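Local coordinates for endoglucanase A (Clostridium acetobutylicum, PDB 3IK2), which probably hydrolyses internal beta-1,4-glucosidic bonds of cellulose and related glucans, as a glycoside hydrolase family 44 endoglucanase with a TIM-like barrel, at residues Tyr163-Gly168 against Asp216-Thr221; Ser351-Gly356 against Ala382-Cys387. One frame throughout, in Å; residues are numbered along the deposited sequence.

Contact 1 of 2, residues Tyr163-Gly168 against Asp216-Thr221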
# COMPACT_ATOMS: atom_id res chain seq x y z
N TYR A 163 4.49 21.88 9.03
CA TYR A 163 4.64 20.69 9.85
C TYR A 163 6.07 20.42 10.32
O TYR A 163 6.27 19.63 11.25
CB TYR A 163 4.11 19.46 9.08
CG TYR A 163 2.62 19.55 8.77
CD1 TYR A 163 1.68 19.67 9.80
CD2 TYR A 163 2.15 19.51 7.44
CE1 TYR A 163 0.33 19.74 9.54
CE2 TYR A 163 0.76 19.58 7.17
CZ TYR A 163 -0.13 19.70 8.23
OH TYR A 163 -1.48 19.76 8.02
N GLY A 164 7.04 21.06 9.67
CA GLY A 164 8.45 20.74 9.83
C GLY A 164 8.90 19.53 9.02
O GLY A 164 8.12 18.88 8.29
N SER A 165 10.18 19.23 9.16
CA SER A 165 10.75 18.11 8.46
C SER A 165 10.14 16.77 8.93
O SER A 165 9.67 16.66 10.05
CB SER A 165 12.26 18.09 8.64
OG SER A 165 12.79 16.92 8.05
N ALA A 166 10.17 15.78 8.04
CA ALA A 166 9.90 14.37 8.34
C ALA A 166 10.68 13.79 9.51
O ALA A 166 10.23 12.82 10.10
CB ALA A 166 10.19 13.51 7.11
N SER A 167 11.85 14.35 9.82
CA SER A 167 12.63 13.92 10.97
C SER A 167 11.96 14.23 12.31
O SER A 167 12.34 13.65 13.32
CB SER A 167 14.03 14.54 10.97
OG SER A 167 13.96 15.95 10.94
N GLY A 168 10.97 15.12 12.33
CA GLY A 168 10.30 15.47 13.60
C GLY A 168 8.95 14.84 13.79
O GLY A 168 8.44 14.19 12.88
N ASP A 216 13.18 18.86 1.91
CA ASP A 216 13.17 18.08 3.13
C ASP A 216 14.07 16.86 2.98
O ASP A 216 13.59 15.79 2.53
CB ASP A 216 11.73 17.71 3.52
CG ASP A 216 11.64 17.00 4.88
OD1 ASP A 216 12.69 16.75 5.53
OD2 ASP A 216 10.49 16.69 5.28
N PRO A 217 15.38 17.03 3.31
CA PRO A 217 16.37 15.96 3.15
C PRO A 217 15.98 14.64 3.82
O PRO A 217 16.43 13.59 3.40
CB PRO A 217 17.67 16.56 3.79
CG PRO A 217 17.48 18.03 3.71
CD PRO A 217 15.99 18.28 3.82
N ALA A 218 15.13 14.70 4.83
CA ALA A 218 14.75 13.55 5.67
C ALA A 218 13.47 12.87 5.16
O ALA A 218 13.10 11.80 5.62
CB ALA A 218 14.55 14.03 7.12
N ALA A 219 12.78 13.50 4.21
CA ALA A 219 11.56 12.92 3.66
C ALA A 219 11.89 11.82 2.65
O ALA A 219 12.92 11.85 1.97
CB ALA A 219 10.69 13.98 3.05
N GLU A 220 10.99 10.85 2.56
CA GLU A 220 11.17 9.66 1.72
C GLU A 220 10.38 9.77 0.41
O GLU A 220 9.28 10.35 0.38
CB GLU A 220 10.74 8.42 2.48
CG GLU A 220 11.77 7.96 3.50
CD GLU A 220 11.25 6.82 4.36
OE1 GLU A 220 10.02 6.54 4.34
OE2 GLU A 220 12.06 6.23 5.10
N THR A 221 10.96 9.21 -0.65
CA THR A 221 10.35 9.28 -1.99
C THR A 221 9.90 7.91 -2.42
O THR A 221 10.58 6.91 -2.16
CB THR A 221 11.29 9.87 -3.07
OG1 THR A 221 12.54 9.19 -3.03
CG2 THR A 221 11.49 11.37 -2.83
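A loop-to-loop contact, polar on one side and apolar on the other, joins S165 and A166 to D216, A218 and A219 at the N-terminal end of the barrel strands. Segment 163-168 follows helix 152-163, and segment 216-221 leads from helix 198-215 into strand 220-226. The carboxylate of D216 makes both cross-contact hydrogen bonds. Its OD2 receives the backbone N of A166 on the syn lone pair, 2.9 Å away and nearly straight at 167°. Its OD1 takes the hydroxyl of S165, with OG only 2.5 Å from OD1 and 31° out of the carboxylate plane. D216 reaches these groups because CG lies anti to its own N (chi1 -174°). OD1 also accepts from the N of A218, forming an Asx turn; that N-H comes in over the face opposite to the one S165 OG uses. The three bonds together should fix the rotation of the carboxylate. S165 OG in turn accepts from the N of S167 at 3.3 Å, an ST turn, so the hydroxyl that reaches across the contact also braces its own loop. Beside this polar group, A166 directs its methyl at the opposing turn: CB of A166 lies 4.1 Å from CB of A219 and 3.7 Å from the carbonyl O of A218. CB of A218, on the exposed side of the contact, lies 3.5 Å from OG of S165 and 3.9 Å from CB of S167. A219 also packs on V212 of helix 198-215, the helix that precedes its turn. Each segment contains a type I beta turn, S165 to G168 and D216 to A219, and the arrangement is that of two neighbouring alpha-to-beta loops, those leading to strands 174-177 and 220-226 of a TIM-like barrel.

Contact 2 of 2, residues Ser351-Gly356 against Ala382-Cys387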
# COMPACT_ATOMS: atom_id res chain seq x y z
N SER A 351 1.35 0.95 -2.33
CA SER A 351 0.49 2.09 -2.00
C SER A 351 -0.95 1.98 -2.49
O SER A 351 -1.78 2.79 -2.11
CB SER A 351 1.12 3.40 -2.47
OG SER A 351 1.25 3.39 -3.86
N GLU A 352 -1.24 1.01 -3.35
CA GLU A 352 -2.61 0.56 -3.60
C GLU A 352 -2.67 -0.96 -3.78
O GLU A 352 -1.79 -1.55 -4.41
CB GLU A 352 -3.22 1.23 -4.81
CG GLU A 352 -3.51 2.72 -4.65
CD GLU A 352 -4.05 3.34 -5.93
OE1 GLU A 352 -4.78 2.62 -6.66
OE2 GLU A 352 -3.75 4.54 -6.18
N TYR A 353 -3.71 -1.57 -3.21
CA TYR A 353 -3.99 -3.00 -3.35
C TYR A 353 -5.42 -3.16 -2.81
O TYR A 353 -5.91 -2.34 -2.04
CB TYR A 353 -2.99 -3.89 -2.57
CG TYR A 353 -3.15 -3.77 -1.07
CD1 TYR A 353 -4.02 -4.62 -0.36
CD2 TYR A 353 -2.45 -2.78 -0.34
CE1 TYR A 353 -4.20 -4.49 1.02
CE2 TYR A 353 -2.62 -2.65 1.06
CZ TYR A 353 -3.51 -3.51 1.72
OH TYR A 353 -3.69 -3.39 3.08
N ASN A 354 -6.07 -4.23 -3.20
CA ASN A 354 -7.41 -4.56 -2.71
C ASN A 354 -7.65 -5.97 -3.24
O ASN A 354 -7.36 -6.25 -4.41
CB ASN A 354 -8.44 -3.56 -3.26
CG ASN A 354 -9.87 -3.85 -2.82
OD1 ASN A 354 -10.50 -4.78 -3.30
ND2 ASN A 354 -10.41 -3.01 -1.96
N TYR A 355 -8.17 -6.85 -2.36
CA TYR A 355 -8.42 -8.27 -2.65
C TYR A 355 -9.90 -8.57 -2.91
O TYR A 355 -10.25 -9.70 -3.17
CB TYR A 355 -7.78 -9.20 -1.57
CG TYR A 355 -6.31 -9.41 -1.90
CD1 TYR A 355 -5.35 -8.45 -1.55
CD2 TYR A 355 -5.90 -10.53 -2.65
CE1 TYR A 355 -4.02 -8.60 -1.91
CE2 TYR A 355 -4.57 -10.68 -3.03
CZ TYR A 355 -3.64 -9.71 -2.67
OH TYR A 355 -2.33 -9.86 -3.05
N GLY A 356 -10.75 -7.54 -2.88
CA GLY A 356 -12.17 -7.69 -3.20
C GLY A 356 -12.96 -8.37 -2.10
O GLY A 356 -12.39 -8.67 -1.03
N ALA A 382 2.31 -0.04 3.16
CA ALA A 382 1.21 -0.48 2.32
C ALA A 382 -0.05 0.29 2.71
O ALA A 382 -0.29 0.51 3.89
CB ALA A 382 0.99 -1.99 2.46
N THR A 383 -0.81 0.69 1.71
CA THR A 383 -2.05 1.40 1.87
C THR A 383 -3.14 0.73 0.99
O THR A 383 -3.03 0.65 -0.25
CB THR A 383 -1.92 2.95 1.66
OG1 THR A 383 -1.06 3.24 0.56
CG2 THR A 383 -1.35 3.64 2.89
N TYR A 384 -4.14 0.19 1.66
CA TYR A 384 -5.32 -0.38 1.06
C TYR A 384 -6.06 0.73 0.30
O TYR A 384 -6.02 1.90 0.70
CB TYR A 384 -6.16 -0.91 2.21
CG TYR A 384 -7.59 -1.25 1.89
CD1 TYR A 384 -7.92 -2.52 1.41
CD2 TYR A 384 -8.61 -0.32 2.11
CE1 TYR A 384 -9.21 -2.84 1.13
CE2 TYR A 384 -9.92 -0.65 1.84
CZ TYR A 384 -10.21 -1.92 1.35
OH TYR A 384 -11.51 -2.29 1.06
N TRP A 385 -6.70 0.34 -0.81
CA TRP A 385 -7.54 1.21 -1.63
C TRP A 385 -8.96 0.61 -1.66
O TRP A 385 -9.14 -0.54 -2.07
CB TRP A 385 -7.02 1.39 -3.08
CG TRP A 385 -7.84 2.40 -3.83
CD1 TRP A 385 -9.04 2.17 -4.47
CD2 TRP A 385 -7.55 3.82 -4.01
NE1 TRP A 385 -9.51 3.36 -5.01
CE2 TRP A 385 -8.62 4.37 -4.75
CE3 TRP A 385 -6.48 4.65 -3.63
CZ2 TRP A 385 -8.67 5.74 -5.09
CZ3 TRP A 385 -6.53 6.02 -3.97
CH2 TRP A 385 -7.62 6.54 -4.70
N GLU A 386 -9.94 1.41 -1.22
CA GLU A 386 -11.34 1.06 -1.14
C GLU A 386 -11.99 0.90 -2.51
O GLU A 386 -11.94 1.83 -3.32
CB GLU A 386 -12.08 2.15 -0.35
CG GLU A 386 -13.60 1.90 -0.19
CD GLU A 386 -13.91 0.55 0.34
OE1 GLU A 386 -14.90 -0.06 -0.12
OE2 GLU A 386 -13.16 0.08 1.24
N CYS A 387 -12.57 -0.27 -2.77
CA CYS A 387 -13.25 -0.53 -4.04
C CYS A 387 -14.74 -0.87 -3.98
O CYS A 387 -15.31 -1.26 -5.01
CB CYS A 387 -12.52 -1.63 -4.81
SG CYS A 387 -10.81 -1.20 -5.18
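Y353 and Y384 pack where two neighbouring parallel strands of the TIM-like barrel end, in the beta-alpha-beta unit of strand 347-353, helix 361-376 and strand 379-384. The buried part is tight. The Y353 side chain crosses that of Y384 at about a right angle, and its ring lies over the backbone of Y384 in the neighbouring strand: CA of Y384 sits above one face, 3.9 Å from the ring centroid, in a CH-pi contact. With chi1 at 69°, CG of Y353 is placed between its own N and carbonyl carbon, which lays the ring against the end of strand 379-384, with CE2 3.9 Å from CB of A382. Its hydroxyl is bonded to Q367 of helix 361-376. Backbone and hydroxyl bonds add to this packing: the N of W385 donates to the O of Y353 at 3.1 Å, while OG1 of T383 donates to the O of S351 from above the carbonyl plane, 2.8 Å away. N24 also donates to that carbonyl.

The more open side belongs to W385, partly exposed, and C387, exposed, which lie against buried E352 and N354. The extended side chain of E352 runs alongside the indole, carboxylate and ring planes 29° apart, and its CD comes 3.6 Å from CE3 of W385. R36 forms a salt bridge to E352 and Y279 a hydrogen bond. Farther along, the thiol of C387 lies against the amide of N354, SG to CG 3.7 Å. That amide spans the end of the contact: its OD1 accepts from the N of G356 in an Asx turn, and its ND2, also bonded to E358, donates to the O of W385 at 2.8 Å, with the acceptor tilted 23° out of the amide plane.

Overall arrangement
Contacts 1 and 2 reach the same closed sheet of eight parallel strands. Their centres are about 25 Å apart and their nearest atoms about 10 Å, so they do not touch. Both segments of contact 1 precede both of contact 2 in the sequence. Contact 1 lies at the periphery, where loops lead into strands 174-177 and 220-226; contact 2 lies where strands 347-353 and 379-384 run out. The centre of contact 2 is about 6 Å from the centre of the chain, that of contact 1 about 20 Å. They thus represent the two ends of the barrel. In TIM-barrel glycosidases the C-terminal end of the strands carries the active site, so contact 2 probably lies near the catalytic cleft.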